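Alpha-glucosidase ([Eubacterium] rectale, PDB 6PNR) probably hydrolyses alpha-linked sulfoquinovosides derived from sulfolipids, as a family 31 glycoside hydrolase, and is bound here to an aza-sugar inhibitor. Local coordinates at residues E369-K372 against D373-K376; E377-G381 against I382-G386; V614-Q618 against D619-H623. One frame throughout, in Å; residues are numbered along the deposited sequence.

Contact 1: E369-K372 against D373-K376; sequences EWFK and DIIK
I374 lays its terminal methyl over the indole of W370, one helical turn earlier. This CH-pi contact is centred on the six-membered ring: CD1 of I374 is 3.5 Å from the centroid of that ring in W370 and only 10° off the ring normal, so the methyl sits over the benzo half of the indole, on its pi face and not at an edge. W370 CG stands anti to its own backbone N (chi1 175°), beside the carbonyl carbon, which swings the indole along the helix to where the extended I374 side chain ends. The same methyl serves a second ring, lying 4.0 Å from F371 CD2. F371 in turn approaches I375, with CD1 of F371 4.3 Å from CD1 of I375. Both isoleucines meet the phenyl ring obliquely.

The backbone bonds are those of a regular alpha-helix, i to i+4, from D373 N to E369 O (2.8 Å) through to K376 N to K372 O (3.0 Å). The helix, 365-380, belongs to the TIM barrel and precedes strand 386-389 of its parallel sheet. Helix 408-429 packs against it, with F371 resting on C422 and I375 on N423 and A426; W419 and W291 also meet the F371 ring.

Charged groups occupy another side of the helix. K372 NZ forms a salt bridge of 2.7 Å with E369 OE2, meeting it on the syn side and somewhat out of the carboxylate plane; the bend at chi3 turns the lysine back toward this partner. The K376 chain runs extended alongside it in the same direction, and K376 CE comes within 3.9 Å of K372 CD. Both ammonium groups converge on acidic residues of helix 408-429: E429 pairs with each lysine, and E425 adds a further partner for K372. W370 NE1 is hydrogen-bonded to E332 of helix 328-335.

Contact 2: E377-G381 against I382-G386; sequences EYTLG and IGIDG
I384 folds back over T379, the residue five positions before it, where helix 365-380 gives way to loop. At the root of the isoleucine, CB sits 3.4 Å from the carbonyl O of T379. Here the side chain divides. The CG2 branch meets the threonine methyl, with CG2 of I384 3.8 Å from CG2 of T379, and the two side chains cross at a slant. The other branch has CG1 anti to the carbonyl carbon (chi1 -68°); CG1 of I384 lies 3.8 Å from T379 O, and CD1 continues alongside the same carbonyl.

Backbone bonds close the turn that brings this pair together. I384 N reaches T379 O in a weak bond of 3.3 Å, while G383 N gives a firmer one of 3.0 Å to L380 O, its N-H arriving above the carbonyl plane. With G383 at a positive phi of 93°, this six-to-one bond enclosing a five-to-two bond is the Schellman motif, and the T379-I384 packing is its apolar contact. T379 O is gripped a second time by I382 N at 3.2 Å. A water donates to both L380 O and I384 O, bridging the helix end and the outgoing chain; it is 2.8 Å from I384 O.

I382 lies against the last turn through its CG1 arm. CG1 is held between the backbone N and the carbonyl carbon, which brings CD1 of I382 to within 3.5 Å of Y378 O.

The turn redirects the chain from helix 365-380 into barrel strand 386-389, which runs parallel to strand 314-319. D385 and G386 already share backbone bonds with F315 and G317 of that strand. T379 and I384 both touch W275; T379 also leans on V319 and W387, I384 on F315, and I382 packs on P302 and I384 on I305, both of helix 301-310.

Contact 3: V614-Q618 against D619-H623; sequences VYLPQ and DEWVH
W621 and L616 have similar first torsions, chi1 -64° and -67°, each setting CG anti to its own carbonyl carbon, and from opposite limbs of a short loop the two side chains come together at a slant. The leucine comes in over one face of the indole: CD2 of L616 stands 4.2 Å from the centroid of the five-membered ring of W621, almost exactly on its normal. Its other methyl lies nearer the pyrrole rim, with CD1 of L616 3.7 Å from CD1 of W621, and CB of L616 passes 3.9 Å from NE1 of W621.

The polar edge of the indole is used as well. W621 NE1 donates to the carbonyl O of P617 at 2.8 Å with an N-H...O angle of 154°. The acceptor lies close to the ring plane, whereas the donor is tilted from the plane of the carbonyl. One bond thus satisfies the indole N-H, and together with the leucine over the face it restrains the rotation of the ring. P617 also offers its ring, CD of P617 lying 4.2 Å from CZ2 of W621.

The loop is a beta arch in the C-terminal beta domain: strand 611-616 pairs with strand 633-638, while strand 621-623 lies in another sheet, between strands 646-649 and 629-630. L616, P617 and W621 all touch L600, and L616 also packs on I635 and F647, so the indole and leucine face each other inside the arch, among apolar residues of both sheets.

At the bend, the carboxylate of D619 reaches the following residue: OD1 of D619 accepts the backbone N-H of E620, with the N 2.7 Å away, on the anti side of the carboxylate. Its other oxygen, OD2, is hydrogen-bonded to the hydroxyl of Y580, with a long, weak ion pair to R649.

How the contacts relate
Contacts 1 and 2 follow one another on helix 365-380, their centres 11 Å apart, and join through a probable backbone hydrogen bond of 2.9 Å from L380 N to I375 O. Contact 1 lies within the body of the helix and contact 2 where it turns into barrel strand 386-389, so together they cover the closing part of a beta-alpha-beta unit of the TIM barrel; strand 386-389 carries the pocket residue M388 and is followed directly by D390 and F391. Contact 3 comes much later in the chain, in the C-terminal beta domain, with its centre 49 Å from contact 1 and 45 Å from contact 2; it touches neither.

Contact 1: E369-K372 against D373-K376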
ATOM      1  N   GLU A 369      -8.733  -0.345 -40.251  1.00 33.87           N
ATOM      2  CA  GLU A 369      -9.055  -1.188 -41.401  1.00 35.87           C
ATOM      3  C   GLU A 369      -7.884  -2.088 -41.780  1.00 30.91           C
ATOM      4  O   GLU A 369      -8.076  -3.257 -42.137  1.00 31.68           O
ATOM      5  CB  GLU A 369      -9.462  -0.312 -42.591  1.00 38.50           C
ATOM      6  CG  GLU A 369     -10.787   0.380 -42.390  1.00 42.50           C
ATOM      7  CD  GLU A 369     -11.922  -0.617 -42.290  1.00 43.88           C
ATOM      8  OE1 GLU A 369     -11.931  -1.572 -43.094  1.00 42.10           O
ATOM      9  OE2 GLU A 369     -12.787  -0.457 -41.401  1.00 44.36           O
ATOM     10  N   TRP A 370      -6.663  -1.562 -41.707  1.00 31.31           N
ATOM     11  CA  TRP A 370      -5.487  -2.378 -41.987  1.00 34.92           C
ATOM     12  C   TRP A 370      -5.430  -3.591 -41.064  1.00 31.70           C
ATOM     13  O   TRP A 370      -5.182  -4.715 -41.515  1.00 34.37           O
ATOM     14  CB  TRP A 370      -4.228  -1.522 -41.842  1.00 35.41           C
ATOM     15  CG  TRP A 370      -2.912  -2.241 -41.988  1.00 32.98           C
ATOM     16  CD1 TRP A 370      -2.348  -2.695 -43.145  1.00 40.99           C
ATOM     17  CD2 TRP A 370      -1.968  -2.532 -40.941  1.00 34.57           C
ATOM     18  NE1 TRP A 370      -1.120  -3.267 -42.882  1.00 39.70           N
ATOM     19  CE2 TRP A 370      -0.865  -3.177 -41.539  1.00 37.75           C
ATOM     20  CE3 TRP A 370      -1.953  -2.313 -39.558  1.00 31.12           C
ATOM     21  CZ2 TRP A 370       0.244  -3.608 -40.800  1.00 37.22           C
ATOM     22  CZ3 TRP A 370      -0.844  -2.742 -38.823  1.00 30.51           C
ATOM     23  CH2 TRP A 370       0.235  -3.379 -39.449  1.00 36.96           C
ATOM     24  N   PHE A 371      -5.671  -3.390 -39.767  1.00 31.30           N
ATOM     25  CA  PHE A 371      -5.553  -4.522 -38.852  1.00 31.95           C
ATOM     26  C   PHE A 371      -6.703  -5.496 -39.050  1.00 32.22           C
ATOM     27  O   PHE A 371      -6.511  -6.719 -38.987  1.00 31.44           O
ATOM     28  CB  PHE A 371      -5.471  -4.048 -37.397  1.00 34.13           C
ATOM     29  CG  PHE A 371      -4.706  -5.005 -36.505  1.00 30.64           C
ATOM     30  CD1 PHE A 371      -5.351  -6.047 -35.874  1.00 39.16           C
ATOM     31  CD2 PHE A 371      -3.335  -4.897 -36.363  1.00 44.17           C
ATOM     32  CE1 PHE A 371      -4.646  -6.948 -35.077  1.00 38.46           C
ATOM     33  CE2 PHE A 371      -2.622  -5.793 -35.569  1.00 37.35           C
ATOM     34  CZ  PHE A 371      -3.279  -6.818 -34.932  1.00 36.23           C
ATOM     35  N   LYS A 372      -7.897  -4.972 -39.324  1.00 29.41           N
ATOM     36  CA  LYS A 372      -9.004  -5.821 -39.725  1.00 31.29           C
ATOM     37  C   LYS A 372      -8.621  -6.679 -40.927  1.00 32.25           C
ATOM     38  O   LYS A 372      -8.910  -7.881 -40.958  1.00 29.86           O
ATOM     39  CB  LYS A 372     -10.230  -4.948 -40.028  1.00 31.46           C
ATOM     40  CG  LYS A 372     -11.519  -5.720 -40.200  1.00 38.02           C
ATOM     41  CD  LYS A 372     -12.621  -4.863 -40.826  1.00 41.62           C
ATOM     42  CE  LYS A 372     -12.808  -3.534 -40.120  1.00 44.55           C
ATOM     43  NZ  LYS A 372     -13.979  -2.802 -40.720  1.00 40.81           N
ATOM     44  N   ASP A 373      -7.942  -6.087 -41.915  1.00 30.83           N
ATOM     45  CA  ASP A 373      -7.550  -6.857 -43.096  1.00 34.86           C
ATOM     46  C   ASP A 373      -6.490  -7.905 -42.765  1.00 31.85           C
ATOM     47  O   ASP A 373      -6.448  -8.962 -43.406  1.00 29.65           O
ATOM     48  CB  ASP A 373      -7.042  -5.924 -44.199  1.00 37.22           C
ATOM     49  CG  ASP A 373      -8.171  -5.162 -44.900  1.00 37.95           C
ATOM     50  OD1 ASP A 373      -9.352  -5.546 -44.768  1.00 38.98           O
ATOM     51  OD2 ASP A 373      -7.866  -4.172 -45.594  1.00 43.80           O
ATOM     52  N   ILE A 374      -5.628  -7.624 -41.784  1.00 30.75           N
ATOM     53  CA  ILE A 374      -4.657  -8.614 -41.302  1.00 30.55           C
ATOM     54  C   ILE A 374      -5.371  -9.854 -40.766  1.00 29.61           C
ATOM     55  O   ILE A 374      -4.953 -10.991 -41.021  1.00 28.23           O
ATOM     56  CB  ILE A 374      -3.739  -7.980 -40.235  1.00 30.41           C
ATOM     57  CG1 ILE A 374      -2.757  -7.002 -40.884  1.00 29.49           C
ATOM     58  CG2 ILE A 374      -2.990  -9.050 -39.427  1.00 31.84           C
ATOM     59  CD1 ILE A 374      -1.900  -6.262 -39.894  1.00 36.47           C
ATOM     60  N   ILE A 375      -6.456  -9.656 -40.011  1.00 27.09           N
ATOM     61  CA  ILE A 375      -7.222 -10.786 -39.487  1.00 28.21           C
ATOM     62  C   ILE A 375      -7.901 -11.543 -40.627  1.00 31.63           C
ATOM     63  O   ILE A 375      -7.849 -12.780 -40.690  1.00 29.99           O
ATOM     64  CB  ILE A 375      -8.243 -10.310 -38.431  1.00 28.21           C
ATOM     65  CG1 ILE A 375      -7.527  -9.603 -37.263  1.00 29.49           C
ATOM     66  CG2 ILE A 375      -9.121 -11.489 -37.958  1.00 27.12           C
ATOM     67  CD1 ILE A 375      -8.472  -8.918 -36.275  1.00 31.09           C
ATOM     68  N   LYS A 376      -8.534 -10.810 -41.557  1.00 29.88           N
ATOM     69  CA  LYS A 376      -9.209 -11.465 -42.678  1.00 27.98           C
ATOM     70  C   LYS A 376      -8.231 -12.269 -43.526  1.00 27.39           C
ATOM     71  O   LYS A 376      -8.503 -13.420 -43.892  1.00 28.69           O
ATOM     72  CB  LYS A 376      -9.916 -10.429 -43.553  1.00 30.86           C
ATOM     73  CG  LYS A 376     -11.058  -9.680 -42.890  1.00 30.41           C
ATOM     74  CD  LYS A 376     -11.708  -8.736 -43.922  1.00 35.62           C
ATOM     75  CE  LYS A 376     -12.732  -7.817 -43.299  1.00 35.80           C
ATOM     76  NZ  LYS A 376     -13.386  -6.984 -44.357  1.00 40.11           N
TER

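Contact 2: E377-G381 against I382-G386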
ATOM      1  N   GLU A 377      -7.078 -11.678 -43.839  1.00 28.56           N
ATOM      2  CA  GLU A 377      -6.150 -12.278 -44.792  1.00 33.31           C
ATOM      3  C   GLU A 377      -5.365 -13.433 -44.175  1.00 31.67           C
ATOM      4  O   GLU A 377      -5.225 -14.492 -44.791  1.00 30.75           O
ATOM      5  CB  GLU A 377      -5.186 -11.213 -45.334  1.00 34.63           C
ATOM      6  CG  GLU A 377      -4.174 -11.743 -46.362  1.00 40.77           C
ATOM      7  CD  GLU A 377      -3.208 -10.663 -46.878  1.00 44.63           C
ATOM      8  OE1 GLU A 377      -3.274  -9.514 -46.403  1.00 48.22           O
ATOM      9  OE2 GLU A 377      -2.379 -10.971 -47.758  1.00 51.19           O
ATOM     10  N   TYR A 378      -4.841 -13.251 -42.962  1.00 27.66           N
ATOM     11  CA  TYR A 378      -3.863 -14.192 -42.425  1.00 32.31           C
ATOM     12  C   TYR A 378      -4.412 -15.129 -41.359  1.00 32.23           C
ATOM     13  O   TYR A 378      -3.776 -16.151 -41.072  1.00 30.20           O
ATOM     14  CB  TYR A 378      -2.661 -13.432 -41.853  1.00 26.55           C
ATOM     15  CG  TYR A 378      -1.912 -12.604 -42.870  1.00 34.01           C
ATOM     16  CD1 TYR A 378      -1.217 -13.210 -43.914  1.00 37.25           C
ATOM     17  CD2 TYR A 378      -1.861 -11.219 -42.766  1.00 36.99           C
ATOM     18  CE1 TYR A 378      -0.507 -12.459 -44.834  1.00 41.03           C
ATOM     19  CE2 TYR A 378      -1.153 -10.455 -43.684  1.00 42.76           C
ATOM     20  CZ  TYR A 378      -0.477 -11.085 -44.716  1.00 46.60           C
ATOM     21  OH  TYR A 378       0.230 -10.336 -45.631  1.00 42.64           O
ATOM     22  N   THR A 379      -5.562 -14.819 -40.769  1.00 27.78           N
ATOM     23  CA  THR A 379      -6.211 -15.751 -39.857  1.00 27.34           C
ATOM     24  C   THR A 379      -7.393 -16.409 -40.575  1.00 28.48           C
ATOM     25  O   THR A 379      -7.315 -17.585 -40.957  1.00 27.10           O
ATOM     26  CB  THR A 379      -6.612 -15.025 -38.559  1.00 27.91           C
ATOM     27  OG1 THR A 379      -5.429 -14.681 -37.820  1.00 30.61           O
ATOM     28  CG2 THR A 379      -7.510 -15.896 -37.676  1.00 25.30           C
ATOM     29  N   LEU A 380      -8.474 -15.659 -40.808  1.00 27.71           N
ATOM     30  CA  LEU A 380      -9.619 -16.222 -41.522  1.00 29.45           C
ATOM     31  C   LEU A 380      -9.226 -16.718 -42.910  1.00 30.83           C
ATOM     32  O   LEU A 380      -9.735 -17.744 -43.380  1.00 31.50           O
ATOM     33  CB  LEU A 380     -10.735 -15.182 -41.635  1.00 26.32           C
ATOM     34  CG  LEU A 380     -11.378 -14.686 -40.341  1.00 27.72           C
ATOM     35  CD1 LEU A 380     -12.029 -13.311 -40.539  1.00 26.51           C
ATOM     36  CD2 LEU A 380     -12.396 -15.718 -39.843  1.00 26.38           C
ATOM     37  N   GLY A 381      -8.321 -16.002 -43.579  1.00 29.38           N
ATOM     38  CA  GLY A 381      -7.927 -16.342 -44.936  1.00 36.20           C
ATOM     39  C   GLY A 381      -7.253 -17.693 -45.104  1.00 35.91           C
ATOM     40  O   GLY A 381      -7.182 -18.197 -46.229  1.00 34.87           O
ATOM     41  N   ILE A 382      -6.737 -18.293 -44.029  1.00 29.96           N
ATOM     42  CA  ILE A 382      -6.166 -19.629 -44.146  1.00 30.40           C
ATOM     43  C   ILE A 382      -7.060 -20.687 -43.512  1.00 29.63           C
ATOM     44  O   ILE A 382      -6.641 -21.841 -43.370  1.00 34.74           O
ATOM     45  CB  ILE A 382      -4.733 -19.711 -43.579  1.00 30.28           C
ATOM     46  CG1 ILE A 382      -4.691 -19.441 -42.079  1.00 32.09           C
ATOM     47  CG2 ILE A 382      -3.796 -18.748 -44.286  1.00 29.88           C
ATOM     48  CD1 ILE A 382      -3.282 -19.611 -41.498  1.00 30.69           C
ATOM     49  N   GLY A 383      -8.279 -20.331 -43.121  1.00 28.86           N
ATOM     50  CA  GLY A 383      -9.217 -21.315 -42.617  1.00 28.65           C
ATOM     51  C   GLY A 383      -9.231 -21.502 -41.116  1.00 27.64           C
ATOM     52  O   GLY A 383      -9.745 -22.521 -40.637  1.00 28.43           O
ATOM     53  N   ILE A 384      -8.685 -20.560 -40.360  1.00 28.00           N
ATOM     54  CA  ILE A 384      -8.784 -20.597 -38.906  1.00 24.37           C
ATOM     55  C   ILE A 384     -10.186 -20.152 -38.513  1.00 27.97           C
ATOM     56  O   ILE A 384     -10.676 -19.118 -38.985  1.00 27.49           O
ATOM     57  CB  ILE A 384      -7.696 -19.714 -38.270  1.00 28.34           C
ATOM     58  CG1 ILE A 384      -6.293 -20.324 -38.523  1.00 25.24           C
ATOM     59  CG2 ILE A 384      -7.955 -19.539 -36.796  1.00 25.92           C
ATOM     60  CD1 ILE A 384      -5.116 -19.463 -38.011  1.00 25.30           C
ATOM     61  N   ASP A 385     -10.846 -20.948 -37.673  1.00 27.49           N
ATOM     62  CA  ASP A 385     -12.247 -20.756 -37.312  1.00 29.18           C
ATOM     63  C   ASP A 385     -12.448 -20.160 -35.922  1.00 29.96           C
ATOM     64  O   ASP A 385     -13.588 -20.011 -35.476  1.00 28.93           O
ATOM     65  CB  ASP A 385     -12.985 -22.083 -37.428  1.00 33.43           C
ATOM     66  CG  ASP A 385     -13.251 -22.459 -38.875  1.00 37.20           C
ATOM     67  OD1 ASP A 385     -13.702 -21.571 -39.632  1.00 36.25           O
ATOM     68  OD2 ASP A 385     -12.983 -23.621 -39.260  1.00 34.08           O
ATOM     69  N   GLY A 386     -11.383 -19.796 -35.235  1.00 29.84           N
ATOM     70  CA  GLY A 386     -11.536 -19.134 -33.953  1.00 27.47           C
ATOM     71  C   GLY A 386     -10.167 -18.749 -33.462  1.00 23.61           C
ATOM     72  O   GLY A 386      -9.150 -19.203 -33.990  1.00 24.98           O
TER
HETATM   73  O   HOH W   1     -11.857 -19.174 -41.573  1.00 33.26           O

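Contact 3: V614-Q618 against D619-H623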
ATOM      1  N   VAL A 614     -22.989 -27.157   0.317  1.00 36.16           N
ATOM      2  CA  VAL A 614     -23.752 -26.469  -0.720  1.00 32.56           C
ATOM      3  C   VAL A 614     -24.943 -25.789  -0.071  1.00 40.35           C
ATOM      4  O   VAL A 614     -25.602 -26.374   0.796  1.00 43.04           O
ATOM      5  CB  VAL A 614     -24.230 -27.452  -1.813  1.00 32.13           C
ATOM      6  CG1 VAL A 614     -25.036 -26.728  -2.893  1.00 31.04           C
ATOM      7  CG2 VAL A 614     -23.052 -28.222  -2.411  1.00 31.93           C
ATOM      8  N   TYR A 615     -25.229 -24.560  -0.483  1.00 35.94           N
ATOM      9  CA  TYR A 615     -26.499 -23.932  -0.155  1.00 35.26           C
ATOM     10  C   TYR A 615     -27.419 -24.017  -1.367  1.00 38.48           C
ATOM     11  O   TYR A 615     -27.095 -23.487  -2.434  1.00 36.64           O
ATOM     12  CB  TYR A 615     -26.339 -22.475   0.273  1.00 31.21           C
ATOM     13  CG  TYR A 615     -27.700 -21.825   0.433  1.00 40.69           C
ATOM     14  CD1 TYR A 615     -28.427 -21.987   1.607  1.00 43.83           C
ATOM     15  CD2 TYR A 615     -28.280 -21.095  -0.602  1.00 39.18           C
ATOM     16  CE1 TYR A 615     -29.683 -21.423   1.759  1.00 42.06           C
ATOM     17  CE2 TYR A 615     -29.543 -20.526  -0.460  1.00 41.79           C
ATOM     18  CZ  TYR A 615     -30.235 -20.695   0.728  1.00 48.08           C
ATOM     19  OH  TYR A 615     -31.485 -20.142   0.892  1.00 45.82           O
ATOM     20  N   LEU A 616     -28.577 -24.665  -1.195  1.00 36.80           N
ATOM     21  CA  LEU A 616     -29.593 -24.707  -2.239  1.00 37.03           C
ATOM     22  C   LEU A 616     -30.749 -23.781  -1.887  1.00 41.49           C
ATOM     23  O   LEU A 616     -31.250 -23.829  -0.756  1.00 36.82           O
ATOM     24  CB  LEU A 616     -30.125 -26.131  -2.436  1.00 38.21           C
ATOM     25  CG  LEU A 616     -29.185 -27.190  -2.992  1.00 39.27           C
ATOM     26  CD1 LEU A 616     -29.904 -28.526  -3.049  1.00 38.99           C
ATOM     27  CD2 LEU A 616     -28.689 -26.782  -4.368  1.00 35.46           C
ATOM     28  N   PRO A 617     -31.188 -22.925  -2.806  1.00 40.41           N
ATOM     29  CA  PRO A 617     -32.440 -22.189  -2.591  1.00 38.21           C
ATOM     30  C   PRO A 617     -33.619 -23.148  -2.511  1.00 36.50           C
ATOM     31  O   PRO A 617     -33.543 -24.297  -2.948  1.00 39.76           O
ATOM     32  CB  PRO A 617     -32.545 -21.287  -3.828  1.00 38.12           C
ATOM     33  CG  PRO A 617     -31.138 -21.227  -4.390  1.00 39.60           C
ATOM     34  CD  PRO A 617     -30.519 -22.546  -4.064  1.00 37.91           C
ATOM     35  N   GLN A 618     -34.727 -22.652  -1.949  1.00 40.47           N
ATOM     36  CA  GLN A 618     -35.952 -23.439  -1.801  1.00 42.26           C
ATOM     37  C   GLN A 618     -36.534 -23.838  -3.149  1.00 38.49           C
ATOM     38  O   GLN A 618     -37.056 -22.990  -3.880  1.00 38.35           O
ATOM     39  CB  GLN A 618     -37.010 -22.661  -1.005  1.00 44.69           C
ATOM     40  CG  GLN A 618     -36.646 -22.404   0.447  1.00 56.68           C
ATOM     41  CD  GLN A 618     -36.627 -23.674   1.284  1.00 62.72           C
ATOM     42  OE1 GLN A 618     -37.542 -24.502   1.203  1.00 64.22           O
ATOM     43  NE2 GLN A 618     -35.580 -23.834   2.093  1.00 59.50           N
ATOM     44  N   ASP A 619     -36.471 -25.124  -3.471  1.00 35.25           N
ATOM     45  CA  ASP A 619     -36.949 -25.646  -4.748  1.00 36.89           C
ATOM     46  C   ASP A 619     -36.803 -27.157  -4.679  1.00 38.86           C
ATOM     47  O   ASP A 619     -36.249 -27.695  -3.716  1.00 42.14           O
ATOM     48  CB  ASP A 619     -36.169 -25.056  -5.927  1.00 39.73           C
ATOM     49  CG  ASP A 619     -36.993 -24.975  -7.190  1.00 42.80           C
ATOM     50  OD1 ASP A 619     -37.894 -25.818  -7.366  1.00 40.77           O
ATOM     51  OD2 ASP A 619     -36.739 -24.062  -8.005  1.00 41.76           O
ATOM     52  N   GLU A 620     -37.292 -27.842  -5.710  1.00 40.65           N
ATOM     53  CA  GLU A 620     -37.174 -29.296  -5.797  1.00 42.99           C
ATOM     54  C   GLU A 620     -35.922 -29.642  -6.595  1.00 41.05           C
ATOM     55  O   GLU A 620     -35.912 -29.544  -7.823  1.00 39.16           O
ATOM     56  CB  GLU A 620     -38.425 -29.892  -6.428  1.00 46.36           C
ATOM     57  CG  GLU A 620     -39.621 -29.780  -5.523  1.00 53.58           C
ATOM     58  CD  GLU A 620     -39.384 -30.491  -4.209  1.00 67.75           C
ATOM     59  OE1 GLU A 620     -39.435 -31.744  -4.201  1.00 72.51           O
ATOM     60  OE2 GLU A 620     -39.119 -29.802  -3.193  1.00 67.30           O
ATOM     61  N   TRP A 621     -34.874 -30.084  -5.899  1.00 36.89           N
ATOM     62  CA  TRP A 621     -33.565 -30.304  -6.495  1.00 36.30           C
ATOM     63  C   TRP A 621     -33.211 -31.782  -6.502  1.00 41.05           C
ATOM     64  O   TRP A 621     -33.584 -32.534  -5.597  1.00 41.90           O
ATOM     65  CB  TRP A 621     -32.474 -29.546  -5.741  1.00 35.37           C
ATOM     66  CG  TRP A 621     -32.571 -28.059  -5.773  1.00 35.62           C
ATOM     67  CD1 TRP A 621     -32.970 -27.242  -4.750  1.00 37.37           C
ATOM     68  CD2 TRP A 621     -32.217 -27.192  -6.862  1.00 35.78           C
ATOM     69  NE1 TRP A 621     -32.900 -25.928  -5.141  1.00 37.19           N
ATOM     70  CE2 TRP A 621     -32.438 -25.868  -6.430  1.00 34.80           C
ATOM     71  CE3 TRP A 621     -31.734 -27.409  -8.160  1.00 32.42           C
ATOM     72  CZ2 TRP A 621     -32.204 -24.757  -7.255  1.00 40.23           C
ATOM     73  CZ3 TRP A 621     -31.516 -26.303  -8.984  1.00 32.65           C
ATOM     74  CH2 TRP A 621     -31.740 -24.996  -8.523  1.00 30.54           C
ATOM     75  N   VAL A 622     -32.473 -32.188  -7.533  1.00 37.79           N
ATOM     76  CA  VAL A 622     -31.953 -33.543  -7.670  1.00 31.74           C
ATOM     77  C   VAL A 622     -30.442 -33.448  -7.842  1.00 36.77           C
ATOM     78  O   VAL A 622     -29.968 -32.803  -8.782  1.00 37.92           O
ATOM     79  CB  VAL A 622     -32.573 -34.289  -8.865  1.00 34.37           C
ATOM     80  CG1 VAL A 622     -32.035 -35.722  -8.916  1.00 40.92           C
ATOM     81  CG2 VAL A 622     -34.111 -34.275  -8.791  1.00 42.15           C
ATOM     82  N   HIS A 623     -29.692 -34.084  -6.942  1.00 36.47           N
ATOM     83  CA  HIS A 623     -28.242 -34.176  -7.097  1.00 38.39           C
ATOM     84  C   HIS A 623     -27.903 -34.999  -8.335  1.00 38.61           C
ATOM     85  O   HIS A 623     -28.395 -36.120  -8.501  1.00 37.88           O
ATOM     86  CB  HIS A 623     -27.614 -34.797  -5.852  1.00 38.59           C
ATOM     87  CG  HIS A 623     -26.121 -34.853  -5.890  1.00 40.00           C
ATOM     88  ND1 HIS A 623     -25.421 -36.039  -5.892  1.00 42.03           N
ATOM     89  CD2 HIS A 623     -25.191 -33.867  -5.919  1.00 41.17           C
ATOM     90  CE1 HIS A 623     -24.125 -35.784  -5.922  1.00 45.90           C
ATOM     91  NE2 HIS A 623     -23.957 -34.473  -5.940  1.00 38.54           N
TER